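Local structure of iron-regulated ABC transporter siderophore-binding protein SirA (Staphylococcus aureus subsp. aureus, 3MWF) at residues D85-S90 and K103-V108. The protein binds ferric staphyloferrin B and probably delivers this siderophore to an ABC transporter for iron uptake. Sequence-based numbering, arbitrary orientation.
Sequences DLIVAS and KIAPTV
The carbonyl oxygen V108 O accepts the shortest bond of the pair, from A89 N at 2.8 Å (N-H...O 168°), and V88 CA adds a CA-H...O contact to the same oxygen. One step back, V108 N gives its hydrogen to I87 O at 2.9 Å, while T107 CA lies 3.3 Å from that oxygen. I87 N closes the set on P106 O, lying in the plane of that carbonyl, and I87 thus bonds through both its N and O to the two residues flanking T107. Strands 86-90 and 107-110 therefore run parallel, joined by a right-handed beta-alpha-beta crossover through helices 91-94 and 98-104, as in the Rossmann-like N-terminal lobe of class III siderophore-binding proteins; 107-110 is an edge strand of its sheet. On the face of I87 and T107, I87 CG1 stands anti to the carbonyl carbon (chi1 -61°), and CD1 reaches back to A105 CB at 3.9 Å and to I104. T107 OG1 sits against I87 CB and donates to A105 O at 2.9 Å, tying the first strand residue back to the carbonyl two residues earlier; its CG2 meets A89 CB. On the other face L86 CD1 and V108 CG2 touch at 4.1 Å, the two side chains crossing at about a right angle, with M123 of helix 116-127 packing on V88. S90, the N-cap of helix 91-94, caps R93 N through OG, and R93 lines the staphyloferrin B pocket.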
# COMPACT_ATOMS: atom_id res chain seq x y z
N ASP A 85 21.62 -6.73 -10.65
CA ASP A 85 21.29 -6.85 -12.06
C ASP A 85 19.90 -6.31 -12.40
O ASP A 85 19.51 -6.26 -13.57
CB ASP A 85 21.52 -8.28 -12.60
CG ASP A 85 20.93 -9.35 -11.74
OD1 ASP A 85 19.94 -9.11 -11.03
OD2 ASP A 85 21.45 -10.49 -11.79
N LEU A 86 19.15 -5.89 -11.37
CA LEU A 86 17.84 -5.26 -11.56
C LEU A 86 17.53 -4.37 -10.37
O LEU A 86 17.73 -4.78 -9.21
CB LEU A 86 16.75 -6.33 -11.69
CG LEU A 86 15.32 -5.80 -11.91
CD1 LEU A 86 15.22 -5.06 -13.26
CD2 LEU A 86 14.33 -6.94 -11.84
N ILE A 87 17.09 -3.15 -10.66
CA ILE A 87 16.61 -2.24 -9.62
C ILE A 87 15.13 -1.98 -9.88
O ILE A 87 14.75 -1.70 -11.01
CB ILE A 87 17.40 -0.92 -9.60
CG1 ILE A 87 18.88 -1.23 -9.32
CG2 ILE A 87 16.79 0.11 -8.58
CD1 ILE A 87 19.81 -0.06 -9.66
N VAL A 88 14.30 -2.08 -8.84
CA VAL A 88 12.88 -1.77 -9.00
C VAL A 88 12.61 -0.44 -8.26
O VAL A 88 12.81 -0.33 -7.03
CB VAL A 88 11.93 -2.89 -8.44
CG1 VAL A 88 10.46 -2.52 -8.63
CG2 VAL A 88 12.21 -4.24 -9.12
N ALA A 89 12.18 0.56 -9.02
CA ALA A 89 12.06 1.94 -8.54
C ALA A 89 10.62 2.37 -8.76
O ALA A 89 9.83 1.61 -9.32
CB ALA A 89 13.00 2.88 -9.32
N SER A 90 10.31 3.58 -8.30
CA SER A 90 9.01 4.21 -8.56
C SER A 90 9.24 5.65 -9.04
O SER A 90 10.23 6.29 -8.65
CB SER A 90 8.13 4.20 -7.29
OG SER A 90 8.66 5.06 -6.28
N LYS A 103 22.39 3.93 -14.48
CA LYS A 103 23.85 3.78 -14.66
C LYS A 103 24.42 2.63 -13.84
O LYS A 103 25.46 2.05 -14.16
CB LYS A 103 24.59 5.08 -14.36
CG LYS A 103 24.36 6.15 -15.42
CD LYS A 103 24.94 7.49 -15.00
CE LYS A 103 26.45 7.44 -14.85
NZ LYS A 103 26.92 8.77 -14.33
N ILE A 104 23.74 2.28 -12.76
CA ILE A 104 24.13 1.14 -11.94
C ILE A 104 23.69 -0.20 -12.50
O ILE A 104 24.48 -1.15 -12.60
CB ILE A 104 23.61 1.33 -10.47
CG1 ILE A 104 24.11 2.67 -9.89
CG2 ILE A 104 23.95 0.09 -9.60
CD1 ILE A 104 23.48 3.06 -8.55
N ALA A 105 22.40 -0.31 -12.85
CA ALA A 105 21.82 -1.53 -13.35
C ALA A 105 20.51 -1.23 -14.08
O ALA A 105 19.92 -0.17 -13.84
CB ALA A 105 21.54 -2.51 -12.18
N PRO A 106 20.05 -2.17 -14.92
CA PRO A 106 18.74 -2.00 -15.55
C PRO A 106 17.72 -1.72 -14.45
O PRO A 106 17.68 -2.44 -13.44
CB PRO A 106 18.47 -3.38 -16.17
CG PRO A 106 19.84 -3.91 -16.47
CD PRO A 106 20.66 -3.46 -15.29
N THR A 107 16.95 -0.66 -14.65
CA THR A 107 16.04 -0.18 -13.62
C THR A 107 14.64 -0.09 -14.24
O THR A 107 14.45 0.50 -15.32
CB THR A 107 16.45 1.22 -13.13
OG1 THR A 107 17.73 1.16 -12.51
CG2 THR A 107 15.43 1.76 -12.10
N VAL A 108 13.67 -0.71 -13.57
CA VAL A 108 12.28 -0.61 -14.01
C VAL A 108 11.48 0.12 -12.94
O VAL A 108 11.84 0.07 -11.76
CB VAL A 108 11.68 -2.00 -14.33
CG1 VAL A 108 12.49 -2.65 -15.47
CG2 VAL A 108 11.70 -2.93 -13.08